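Local coordinates for protein protease (Penicillium cyclopium, PDB 5Z6O) that cleaves peptide bonds as a proteinase K-like serine protease of the subtilisin family, probably hydrolysing casein, gelatin and type IV collagen, at residues Pro208-Thr213 against Thr223-Ser228; Ala78-Gly83 against Ile212-Pro217; Asn61-Asp66 against Ala96-Gly101; Gln110-Met115 against Ser142-Asp147; Ser17-Gly22 against Leu275-Ile280. One frame throughout, in Å; residues are numbered along the deposited sequence.

Interaction 1. Residues Pro208-Thr213 against Thr223-Ser228. With PMS (phenylmethanesulfonic acid), chain C.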
# COMPACT_ATOMS: atom_id res chain seq x y z
N PRO A 208 6.71 7.31 -1.13
CA PRO A 208 6.93 8.13 0.07
C PRO A 208 6.72 7.32 1.33
O PRO A 208 5.69 6.65 1.48
CB PRO A 208 5.89 9.24 -0.07
CG PRO A 208 5.80 9.45 -1.55
CD PRO A 208 5.87 8.02 -2.13
N GLY A 209 7.69 7.39 2.24
CA GLY A 209 7.63 6.52 3.39
C GLY A 209 8.09 7.14 4.67
O GLY A 209 8.03 6.49 5.71
N LYS A 210 8.58 8.38 4.63
CA LYS A 210 9.03 9.03 5.86
C LYS A 210 8.15 10.22 6.15
O LYS A 210 7.90 11.05 5.25
CB LYS A 210 10.49 9.48 5.76
CG LYS A 210 10.96 10.26 7.01
CD LYS A 210 12.47 10.57 6.93
CE LYS A 210 12.95 11.22 8.23
NZ LYS A 210 12.66 12.66 8.19
N ASP A 211 7.66 10.30 7.39
CA ASP A 211 6.77 11.38 7.85
C ASP A 211 5.52 11.48 6.98
O ASP A 211 5.23 12.52 6.39
CB ASP A 211 7.50 12.74 7.95
CG ASP A 211 8.63 12.70 8.97
OD1 ASP A 211 8.46 12.05 10.01
OD2 ASP A 211 9.69 13.28 8.74
N ILE A 212 4.76 10.39 6.98
CA ILE A 212 3.53 10.27 6.19
C ILE A 212 2.34 10.45 7.15
O ILE A 212 2.25 9.75 8.15
CB ILE A 212 3.45 8.92 5.48
CG1 ILE A 212 4.62 8.74 4.50
CG2 ILE A 212 2.06 8.75 4.83
CD1 ILE A 212 4.61 9.83 3.41
N THR A 213 1.47 11.42 6.87
CA THR A 213 0.32 11.70 7.72
C THR A 213 -0.93 11.01 7.17
O THR A 213 -1.22 11.11 5.97
CB THR A 213 0.10 13.21 7.80
OG1 THR A 213 1.31 13.80 8.32
CG2 THR A 213 -1.12 13.59 8.70
N THR A 223 1.31 11.12 12.13
CA THR A 223 2.42 11.13 11.19
C THR A 223 3.41 10.02 11.58
O THR A 223 3.90 9.98 12.71
CB THR A 223 3.10 12.50 11.18
OG1 THR A 223 2.13 13.52 10.85
CG2 THR A 223 4.22 12.51 10.17
N LEU A 224 3.66 9.08 10.66
CA LEU A 224 4.45 7.88 10.95
C LEU A 224 5.47 7.66 9.84
O LEU A 224 5.34 8.24 8.75
CB LEU A 224 3.59 6.60 11.04
CG LEU A 224 2.48 6.52 12.09
CD1 LEU A 224 1.76 5.19 11.85
CD2 LEU A 224 3.13 6.55 13.47
N SER A 225 6.47 6.80 10.10
CA SER A 225 7.49 6.48 9.10
C SER A 225 7.72 4.99 9.03
O SER A 225 7.71 4.29 10.05
CB SER A 225 8.84 7.13 9.41
OG SER A 225 8.72 8.52 9.46
N GLY A 226 7.97 4.50 7.82
CA GLY A 226 8.32 3.12 7.61
C GLY A 226 8.00 2.73 6.19
O GLY A 226 7.28 3.43 5.48
N THR A 227 8.56 1.61 5.75
CA THR A 227 8.10 1.09 4.46
C THR A 227 6.63 0.66 4.54
O THR A 227 5.98 0.53 3.50
CB THR A 227 8.94 -0.10 3.99
OG1 THR A 227 8.96 -1.10 4.99
CG2 THR A 227 10.41 0.31 3.68
N SER A 228 6.10 0.47 5.76
CA SER A 228 4.65 0.30 5.93
C SER A 228 3.86 1.45 5.35
O SER A 228 2.70 1.27 4.95
CB SER A 228 4.27 0.15 7.43
OG SER A 228 4.81 -1.06 7.96
C PMS C . 5.73 -2.18 10.04
S PMS C . 5.60 -0.56 9.24
C1 PMS C . 6.61 -3.13 9.22
C2 PMS C . 6.64 -3.10 7.83
C3 PMS C . 7.45 -3.98 7.12
C4 PMS C . 8.24 -4.90 7.79
C5 PMS C . 8.20 -4.94 9.18
C6 PMS C . 7.41 -4.05 9.89
O2S PMS C . 5.21 0.52 10.21
O1S PMS C . 6.93 -0.08 8.74
O HOH W 1 7.32 9.98 11.47
O HOH W 2 10.77 10.17 10.90

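Interaction 2. Residues Ala78-Gly83 against Ile212-Pro217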
# COMPACT_ATOMS: atom_id res chain seq x y z
N ALA A 78 -4.56 1.91 5.56
CA ALA A 78 -5.75 1.97 4.72
C ALA A 78 -6.07 3.41 4.31
O ALA A 78 -6.55 3.68 3.20
CB ALA A 78 -6.93 1.37 5.49
N SER A 79 -5.83 4.35 5.22
CA SER A 79 -6.12 5.75 4.95
C SER A 79 -5.22 6.31 3.85
O SER A 79 -5.69 7.03 2.96
CB SER A 79 -5.97 6.55 6.26
OG SER A 79 -6.13 7.94 6.02
N THR A 80 -3.92 6.01 3.90
CA THR A 80 -3.02 6.40 2.81
C THR A 80 -3.48 5.81 1.49
O THR A 80 -3.38 6.47 0.45
CB THR A 80 -1.59 5.93 3.15
OG1 THR A 80 -1.14 6.69 4.28
CG2 THR A 80 -0.62 6.10 1.99
N ALA A 81 -4.00 4.58 1.50
CA ALA A 81 -4.37 3.97 0.22
C ALA A 81 -5.63 4.60 -0.35
O ALA A 81 -5.72 4.81 -1.56
CB ALA A 81 -4.59 2.45 0.39
N ALA A 82 -6.61 4.93 0.53
CA ALA A 82 -7.96 5.15 0.03
C ALA A 82 -8.77 6.18 0.81
O ALA A 82 -9.94 6.39 0.46
CB ALA A 82 -8.72 3.82 0.02
N GLY A 83 -8.20 6.85 1.81
CA GLY A 83 -8.96 7.85 2.54
C GLY A 83 -9.27 9.08 1.71
O GLY A 83 -8.53 9.48 0.82
N ILE A 212 4.76 10.39 6.98
CA ILE A 212 3.53 10.27 6.19
C ILE A 212 2.34 10.45 7.15
O ILE A 212 2.25 9.75 8.15
CB ILE A 212 3.45 8.92 5.48
CG1 ILE A 212 4.62 8.74 4.50
CG2 ILE A 212 2.06 8.75 4.83
CD1 ILE A 212 4.61 9.83 3.41
N THR A 213 1.47 11.42 6.87
CA THR A 213 0.32 11.70 7.72
C THR A 213 -0.93 11.01 7.17
O THR A 213 -1.22 11.11 5.97
CB THR A 213 0.10 13.21 7.80
OG1 THR A 213 1.31 13.80 8.32
CG2 THR A 213 -1.12 13.59 8.70
N ALA A 214 -1.69 10.35 8.06
CA ALA A 214 -2.92 9.69 7.63
C ALA A 214 -3.82 9.48 8.85
O ALA A 214 -3.46 9.83 9.98
CB ALA A 214 -2.62 8.35 6.94
N ALA A 215 -4.99 8.88 8.62
CA ALA A 215 -5.99 8.72 9.68
C ALA A 215 -5.50 7.80 10.80
O ALA A 215 -4.70 6.88 10.58
CB ALA A 215 -7.28 8.13 9.09
N TYR A 216 -6.03 8.01 12.00
CA TYR A 216 -5.71 7.19 13.16
C TYR A 216 -7.00 6.91 13.91
O TYR A 216 -7.92 7.72 13.87
CB TYR A 216 -4.71 7.96 14.04
CG TYR A 216 -3.74 7.13 14.78
CD1 TYR A 216 -2.81 6.34 14.12
CD2 TYR A 216 -3.71 7.17 16.17
CE1 TYR A 216 -1.90 5.59 14.82
CE2 TYR A 216 -2.81 6.41 16.88
CZ TYR A 216 -1.91 5.63 16.20
OH TYR A 216 -1.00 4.88 16.93
N PRO A 217 -7.12 5.74 14.54
CA PRO A 217 -8.40 5.39 15.19
C PRO A 217 -8.91 6.49 16.11
O PRO A 217 -8.15 7.13 16.84
CB PRO A 217 -8.05 4.13 15.98
CG PRO A 217 -6.95 3.47 15.16
CD PRO A 217 -6.12 4.67 14.67
O HOH W 3 -1.25 9.67 3.52

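Interaction 3. Residues Asn61-Asp66 against Ala96-Gly101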
# COMPACT_ATOMS: atom_id res chain seq x y z
N ASN A 61 -11.20 -11.33 10.87
CA ASN A 61 -10.28 -11.10 11.98
C ASN A 61 -9.71 -12.47 12.30
O ASN A 61 -10.43 -13.33 12.81
CB ASN A 61 -11.01 -10.49 13.20
CG ASN A 61 -10.08 -10.17 14.37
OD1 ASN A 61 -8.93 -10.64 14.44
ND2 ASN A 61 -10.56 -9.35 15.31
N THR A 62 -8.44 -12.69 11.99
CA THR A 62 -7.80 -13.96 12.33
C THR A 62 -6.91 -13.85 13.56
O THR A 62 -6.28 -14.84 13.95
CB THR A 62 -6.99 -14.50 11.17
OG1 THR A 62 -5.86 -13.66 10.95
CG2 THR A 62 -7.84 -14.65 9.90
N ALA A 63 -6.87 -12.69 14.20
CA ALA A 63 -5.97 -12.46 15.33
C ALA A 63 -6.65 -12.59 16.69
O ALA A 63 -6.03 -13.10 17.62
CB ALA A 63 -5.34 -11.06 15.27
N ASP A 64 -7.85 -12.05 16.87
CA ASP A 64 -8.50 -12.07 18.19
C ASP A 64 -10.00 -11.90 17.99
O ASP A 64 -10.53 -12.15 16.90
CB ASP A 64 -7.88 -11.00 19.11
CG ASP A 64 -8.00 -9.58 18.57
OD1 ASP A 64 -8.98 -9.28 17.86
OD2 ASP A 64 -7.12 -8.74 18.87
N ASN A 65 -10.71 -11.54 19.06
CA ASN A 65 -12.16 -11.41 19.05
C ASN A 65 -12.61 -9.96 19.09
O ASN A 65 -13.79 -9.70 19.33
CB ASN A 65 -12.78 -12.17 20.23
CG ASN A 65 -12.69 -13.67 20.09
OD1 ASN A 65 -12.44 -14.38 21.06
ND2 ASN A 65 -12.87 -14.16 18.87
N ASP A 66 -11.69 -9.00 18.90
CA ASP A 66 -11.98 -7.58 18.98
C ASP A 66 -11.90 -6.98 17.57
O ASP A 66 -10.79 -6.82 17.03
CB ASP A 66 -10.99 -6.93 19.93
CG ASP A 66 -11.27 -5.48 20.19
OD1 ASP A 66 -12.22 -4.90 19.63
OD2 ASP A 66 -10.54 -4.90 21.00
N ALA A 96 -11.23 -4.49 5.67
CA ALA A 96 -10.29 -4.75 6.75
C ALA A 96 -10.06 -6.24 6.87
O ALA A 96 -11.02 -7.01 7.04
CB ALA A 96 -10.84 -4.24 8.08
N VAL A 97 -8.80 -6.66 6.80
CA VAL A 97 -8.44 -8.04 7.11
C VAL A 97 -7.49 -7.97 8.30
O VAL A 97 -6.29 -7.70 8.15
CB VAL A 97 -7.79 -8.75 5.91
CG1 VAL A 97 -7.45 -10.20 6.28
CG2 VAL A 97 -8.72 -8.70 4.66
N LYS A 98 -8.00 -8.22 9.50
CA LYS A 98 -7.20 -8.05 10.71
C LYS A 98 -6.45 -9.35 10.99
O LYS A 98 -7.08 -10.39 11.25
CB LYS A 98 -8.07 -7.68 11.90
CG LYS A 98 -7.26 -7.56 13.17
CD LYS A 98 -8.07 -6.91 14.33
CE LYS A 98 -7.36 -7.19 15.62
NZ LYS A 98 -8.07 -6.44 16.72
N VAL A 99 -5.11 -9.31 10.94
CA VAL A 99 -4.29 -10.51 11.11
C VAL A 99 -3.24 -10.29 12.19
O VAL A 99 -2.51 -11.22 12.57
CB VAL A 99 -3.61 -10.94 9.80
CG1 VAL A 99 -4.63 -11.24 8.69
CG2 VAL A 99 -2.60 -9.86 9.35
N LEU A 100 -3.13 -9.05 12.68
CA LEU A 100 -2.20 -8.69 13.74
C LEU A 100 -2.98 -8.10 14.91
O LEU A 100 -3.97 -7.40 14.71
CB LEU A 100 -1.20 -7.64 13.28
CG LEU A 100 -0.48 -7.88 11.95
CD1 LEU A 100 0.32 -6.63 11.59
CD2 LEU A 100 0.41 -9.09 12.07
N GLY A 101 -2.48 -8.34 16.13
CA GLY A 101 -3.13 -7.89 17.34
C GLY A 101 -2.82 -6.44 17.66
O GLY A 101 -2.16 -5.72 16.91

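Interaction 4. Residues Gln110-Met115 against Ser142-Asp147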
# COMPACT_ATOMS: atom_id res chain seq x y z
N GLN A 110 -1.65 -17.04 11.12
CA GLN A 110 -2.79 -16.09 11.17
C GLN A 110 -2.79 -15.16 9.97
O GLN A 110 -3.85 -14.81 9.42
CB GLN A 110 -2.73 -15.18 12.41
CG GLN A 110 -2.63 -15.83 13.75
CD GLN A 110 -2.56 -14.81 14.88
OE1 GLN A 110 -2.25 -13.61 14.68
NE2 GLN A 110 -2.88 -15.26 16.09
N VAL A 111 -1.60 -14.69 9.58
CA VAL A 111 -1.49 -13.83 8.39
C VAL A 111 -1.94 -14.58 7.15
O VAL A 111 -2.70 -14.06 6.31
CB VAL A 111 -0.05 -13.32 8.23
CG1 VAL A 111 0.09 -12.53 6.92
CG2 VAL A 111 0.34 -12.46 9.41
N ILE A 112 -1.44 -15.81 6.98
CA ILE A 112 -1.78 -16.56 5.78
C ILE A 112 -3.27 -16.84 5.73
O ILE A 112 -3.88 -16.79 4.66
CB ILE A 112 -0.94 -17.86 5.71
CG1 ILE A 112 0.53 -17.48 5.51
CG2 ILE A 112 -1.45 -18.79 4.58
CD1 ILE A 112 1.47 -18.62 5.60
N ALA A 113 -3.88 -17.15 6.89
CA ALA A 113 -5.34 -17.35 6.95
C ALA A 113 -6.09 -16.10 6.47
O ALA A 113 -7.10 -16.21 5.77
CB ALA A 113 -5.76 -17.73 8.38
N GLY A 114 -5.59 -14.91 6.82
CA GLY A 114 -6.25 -13.69 6.33
C GLY A 114 -6.09 -13.50 4.83
O GLY A 114 -7.03 -13.09 4.14
N MET A 115 -4.89 -13.82 4.31
CA MET A 115 -4.67 -13.74 2.87
C MET A 115 -5.59 -14.68 2.11
O MET A 115 -6.17 -14.30 1.08
CB MET A 115 -3.21 -14.07 2.55
CG MET A 115 -2.23 -13.13 3.23
SD MET A 115 -0.53 -13.71 3.15
CE MET A 115 -0.26 -13.59 1.41
N SER A 142 10.44 -16.95 4.93
CA SER A 142 9.55 -18.09 5.13
C SER A 142 9.06 -18.56 3.76
O SER A 142 8.39 -17.79 3.05
CB SER A 142 8.37 -17.71 6.03
OG SER A 142 7.38 -18.73 5.98
N ARG A 143 9.40 -19.80 3.37
CA ARG A 143 8.90 -20.34 2.12
C ARG A 143 7.37 -20.34 2.11
O ARG A 143 6.75 -20.01 1.09
CB ARG A 143 9.46 -21.76 1.86
CG ARG A 143 8.86 -22.47 0.64
CD ARG A 143 9.23 -21.75 -0.66
NE ARG A 143 8.56 -22.39 -1.78
CZ ARG A 143 9.07 -23.39 -2.50
NH1 ARG A 143 8.38 -23.91 -3.50
NH2 ARG A 143 10.28 -23.90 -2.19
N ALA A 144 6.75 -20.68 3.23
CA ALA A 144 5.29 -20.75 3.28
C ALA A 144 4.66 -19.37 3.05
O ALA A 144 3.67 -19.23 2.33
CB ALA A 144 4.83 -21.30 4.62
N MET A 145 5.21 -18.35 3.69
CA MET A 145 4.71 -17.00 3.45
C MET A 145 4.92 -16.56 1.99
O MET A 145 4.02 -15.95 1.38
CB MET A 145 5.36 -16.04 4.44
CG MET A 145 5.04 -14.56 4.18
SD MET A 145 3.30 -14.31 4.57
CE MET A 145 3.32 -14.74 6.29
N ASN A 146 6.08 -16.88 1.40
CA ASN A 146 6.30 -16.54 -0.00
C ASN A 146 5.34 -17.28 -0.92
O ASN A 146 4.84 -16.70 -1.89
CB ASN A 146 7.73 -16.83 -0.41
CG ASN A 146 8.69 -15.75 0.03
OD1 ASN A 146 8.35 -14.89 0.84
ND2 ASN A 146 9.88 -15.76 -0.53
N ASP A 147 5.07 -18.58 -0.65
CA ASP A 147 4.08 -19.31 -1.45
C ASP A 147 2.70 -18.68 -1.35
O ASP A 147 1.97 -18.62 -2.35
CB ASP A 147 3.95 -20.76 -0.98
CG ASP A 147 5.19 -21.59 -1.29
OD1 ASP A 147 6.01 -21.16 -2.13
OD2 ASP A 147 5.30 -22.67 -0.66

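Interaction 5. Residues Ser17-Gly22 against Leu275-Ile280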
# COMPACT_ATOMS: atom_id res chain seq x y z
N SER A 17 2.02 12.92 -7.74
CA SER A 17 1.43 13.51 -8.93
C SER A 17 2.30 14.59 -9.54
O SER A 17 1.84 15.34 -10.40
CB SER A 17 0.01 14.06 -8.68
OG SER A 17 -0.04 15.00 -7.62
N SER A 18 3.57 14.62 -9.18
CA SER A 18 4.48 15.67 -9.61
C SER A 18 5.77 15.04 -10.11
O SER A 18 6.22 14.03 -9.58
CB SER A 18 4.79 16.62 -8.46
OG SER A 18 5.67 17.61 -8.93
N LYS A 19 6.35 15.61 -11.17
CA LYS A 19 7.62 15.05 -11.59
C LYS A 19 8.76 15.54 -10.71
O LYS A 19 9.76 14.84 -10.57
CB LYS A 19 7.90 15.38 -13.06
CG LYS A 19 6.91 14.73 -14.00
CD LYS A 19 7.22 15.03 -15.45
CE LYS A 19 6.20 14.40 -16.38
NZ LYS A 19 6.54 14.65 -17.81
N LYS A 20 8.61 16.70 -10.09
CA LYS A 20 9.60 17.31 -9.22
C LYS A 20 9.12 17.32 -7.77
O LYS A 20 7.92 17.40 -7.50
CB LYS A 20 9.88 18.77 -9.66
CG LYS A 20 11.13 18.93 -10.52
CD LYS A 20 11.00 18.21 -11.86
CE LYS A 20 12.14 18.56 -12.82
NZ LYS A 20 13.44 17.97 -12.39
N SER A 21 10.07 17.25 -6.83
CA SER A 21 9.65 17.36 -5.44
C SER A 21 9.27 18.80 -5.10
O SER A 21 9.52 19.74 -5.85
CB SER A 21 10.75 16.88 -4.49
OG SER A 21 11.83 17.81 -4.55
N GLY A 22 8.67 18.97 -3.93
CA GLY A 22 8.25 20.26 -3.43
C GLY A 22 6.83 20.65 -3.78
O GLY A 22 6.38 21.73 -3.39
N LEU A 275 10.72 6.19 -8.62
CA LEU A 275 9.80 6.73 -7.62
C LEU A 275 8.39 6.75 -8.20
O LEU A 275 8.19 7.24 -9.31
CB LEU A 275 10.21 8.15 -7.23
CG LEU A 275 9.20 8.84 -6.24
CD1 LEU A 275 9.09 8.08 -4.92
CD2 LEU A 275 9.69 10.26 -5.99
N LEU A 276 7.40 6.30 -7.41
CA LEU A 276 6.00 6.28 -7.83
C LEU A 276 5.56 7.61 -8.44
O LEU A 276 5.75 8.66 -7.84
CB LEU A 276 5.13 5.99 -6.60
CG LEU A 276 3.59 5.90 -6.77
CD1 LEU A 276 3.26 4.80 -7.79
CD2 LEU A 276 2.97 5.64 -5.37
N TYR A 277 4.90 7.53 -9.60
CA TYR A 277 4.33 8.68 -10.30
C TYR A 277 3.03 8.25 -10.95
O TYR A 277 3.00 7.20 -11.59
CB TYR A 277 5.31 9.16 -11.38
CG TYR A 277 4.78 10.30 -12.19
CD1 TYR A 277 4.46 11.52 -11.59
CD2 TYR A 277 4.59 10.16 -13.56
CE1 TYR A 277 3.94 12.58 -12.37
CE2 TYR A 277 4.11 11.19 -14.32
CZ TYR A 277 3.77 12.39 -13.73
OH TYR A 277 3.28 13.41 -14.52
N ASN A 278 1.94 9.04 -10.79
CA ASN A 278 0.63 8.56 -11.25
C ASN A 278 0.35 8.85 -12.72
O ASN A 278 -0.71 8.47 -13.20
CB ASN A 278 -0.53 9.13 -10.35
CG ASN A 278 -0.82 10.63 -10.57
OD1 ASN A 278 -1.80 11.15 -10.03
ND2 ASN A 278 0.02 11.30 -11.32
N GLY A 279 1.27 9.50 -13.44
CA GLY A 279 1.12 9.66 -14.88
C GLY A 279 0.20 10.79 -15.30
O GLY A 279 -0.23 10.82 -16.47
N ILE A 280 -0.13 11.70 -14.40
CA ILE A 280 -1.21 12.66 -14.67
C ILE A 280 -0.75 13.73 -15.65
O ILE A 280 -1.57 14.28 -16.38
CB ILE A 280 -1.73 13.27 -13.36
CG1 ILE A 280 -3.03 14.03 -13.59
CG2 ILE A 280 -0.66 14.17 -12.75
CD1 ILE A 280 -4.25 13.13 -13.79
O HOH W 4 2.56 15.86 -13.17
O HOH W 5 6.82 11.09 -8.62

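Interaction 1. Residues Pro208-Thr213 against Thr223-Ser228
Ile212 and Leu224 pair at the open end of a beta hairpin through two backbone bonds, Ile212 N to Leu224 O at 2.8 Å and Leu224 N to Ile212 O at 3.0 Å. Asp211, with phi at 56°, also faces Leu224, making a G1 beta bulge. Beyond it, Gly226 N reaches Gly209 O at 2.9 Å, the donor lying nearly along the C=O axis.

Hydroxyls supply the side-chain bonds. Ser225 OG, set beside its own backbone N (chi1 -60°), accepts the N-H of Asp211 at 2.9 Å, and two waters tie the same OG to Asp211 OD1. With an alanine here, Asp211 N would probably lose its acceptor and both waters one of their holds, leaving the bulge less firmly set. Past the bulge, Thr213 OG1 and Thr223 OG1 meet at 2.7 Å on one face of the hairpin, their side chains crossing at a slant.

The salt bridge stays within 208-213: Lys210 NZ meets Asp211 OD2 (3.1 Å) from above the carboxylate plane.

At the active site, Ser228 OG is bonded covalently to the sulfur of PMS (1.6 Å). O1S takes the N-H of Ser228 (3.1 Å), and Asn165 ND2 also bonds to the inhibitor, consistent with the oxyanion hole of subtilisins; a side chain on Gly226 would collide with O1S.

Ile212 packs on Trp11 of helix 11-16, Thr80 of helix 73-82 and His233 of helix 227-245, while Leu224 touches His73 and Met229.

Interaction 2. Residues Ala78-Gly83 against Ile212-Pro217
Ile212 opens the contact by laying its CG2 branch 3.8 Å from Thr80 OG1, the two side chains crossing at about a right angle. Thr213 turns its side chain the other way, but its carbonyl O joins in through a water, which donates to Thr213 O and accepts from Thr80 OG1. Next comes Ala214, whose CB sits 3.5 Å from Thr80 OG1 and 3.7 Å from Ser79 OG, touching both hydroxyls on this side of the helix. Here a strand of the 212-215/221-224 hairpin passes across helix 73-82, the subtilase helix that begins with His73 of the charge relay system; the short axes approach to 7.0 Å at 96°, a closeness consistent with the small side chains of Ser79, Ala214 and Ala215. At Ala215 the backbone N-H donates to Ser79 OG (3.0 Å) almost straight. Ser79 holds OG opposite its own backbone N (chi1 175°), which places it before the strand, where it also bonds to Asp51 OD2. With an alanine here, Ala215 N and Asp51 would probably be left without the hydroxyl they share. The fit is already close there: Ser79 CB and Ala215 CB are 3.5 Å apart, and the Ala215 methyl also rests on Thr75 and His49.

Interaction 3. Residues Asn61-Asp66 against Ala96-Gly101
Lys98 and Asn61 form a parallel bridge between strand 93-98 and strand 56-61 at one edge of the central subtilase sheet, and their side chains run on alongside each other in the same direction. Fully extended, the lysine lies along the Asn61 amide, CD 3.6 Å from ND2, and delivers its ammonium into a loop. There NZ donates to Asp66 O at 2.8 Å and makes a salt bridge with Asp64, using the syn lone pair of OD1 at 3.2 Å with a weak second bond to OD2. Thr68 O adds another acceptor just beyond the segment. Backbone contact is brief: Thr62 N donates to Lys98 O (2.8 Å), and the Ala63 methyl rests against the backbone of Val99 and Leu100, whose own side chain lines the PMS pocket.

Outside this shell, Asn61 shapes the loop. Its OD1 accepts from Ala63 N and from Asp64 N (3.0 Å), an Asx turn extended into an Asx motif, while ND2 donates to Asp64 OD1 and so steadies the carboxylate that faces the lysine. Thr62 OG1 bonds to Gln110 O of helix 108-124. Asp64 OD1 thus takes three donors, the last being Asp66 N at 2.9 Å, which arrives from well above the carboxylate plane.

Interaction 4. Residues Gln110-Met115 against Ser142-Asp147
Met145 is the bump in this contact, pushed into a hollow on the neighbouring helix bordered by Val111, Ile112 and Met115. Its chain leaves the helix with CG anti to the backbone N (chi1 173°) and then bends at chi2 and chi3, which carries the terminal methyl into the groove. There CE lies 4.0 Å from Val111 CG1 and 4.0 Å from Ile112 CG1; the Met145 side chain crosses that of Val111 at about a right angle and runs past that of Ile112 in the opposite direction. Behind the methyl, sulfur meets sulfur, Met145 SD to Met115 SD at 4.1 Å, the two chains crossing at about a right angle. Asn108, one turn back on the first helix, borders Met145 as well, so the seat resembles a knobs-into-holes socket. A smaller bump returns the favour: Ile112 CD1 reaches over the exposed Ala144, 4.4 Å from its CB and nearer to its carbonyl O. The short axes run almost parallel, at 12°, and stay 10.5 Å apart, a spacing that the long methionine spans. At the start of the second helix, Ser142 OG caps Met145 N at 3.2 Å. Helices 108-124 and 143-154 flank strand 131-135 in the chain, and Met135 of that strand touches both Val111 and Met115 from the central parallel sheet.

Interaction 5. Residues Ser17-Gly22 against Leu275-Ile280
Ser17 and Asn278 bring two irregular segments together, their CA atoms 5.5 Å apart. Tyr277 does most of the touching. Its chi1 of 177° carries the ring out from the chain along the 17-19 backbone, which it meets largely with its rim: CE1 is 3.8 Å from Ser17 C, which lies at the ring edge, and Ser18 N is close to the ring plane. Lys19 crosses the far end at a slant, its extended chain bringing CE to 3.6 Å from Tyr277 OH, a van der Waals contact of the methylene with the phenol oxygen that leaves the ammonium beyond the ring. On one face of the ring, Gly279 N sits over the rim.

Polar ties between the segments run through water. One water, in the plane of the ring, donates to Ser17 O at 2.9 Å and lies 2.9 Å from Tyr277 OH; the phenol oxygen also bonds to Asn281 N, giving it a second partner. Asn278 lays its amide against Ser17 CA and CB, while Ile280 brings CG2 to 3.6 Å from Ser17 O. Ser18 folds its own loop, OG donating to a lone pair of Lys20 O at 2.7 Å.

Next to these loops, Ser17 OG bonds to Val27 N of strand 26-29, the backbone of Asn278 pairs with Ile16 at the end of helix 11-16, and Ile280 rests on Tyr240 of helix 227-245, so the contact ties the C-terminal tail to the N-terminal region.

Interactions 1 and 2 share Ile212 and Thr213, with centres 10 Å apart, so the hairpin that leads to Ser228 is the same one that lies over the helix beginning with His73. Interaction 3 adds another wall of the site: Leu100 has its side chain about 4 Å from that of Asp42 and about 7 Å from PMS. Interaction 4, 15 Å from interaction 3 between centres, touches it directly, Val99 CG1 packing on Gly114 CA. Interaction 5 lies across the chain's centre from interactions 3 and 4, its centre about 35 Å from that of interaction 3, yet meets interaction 1 where Pro208 CD lies 4.3 Å from Leu275 CD1. Its long loop encloses all the others.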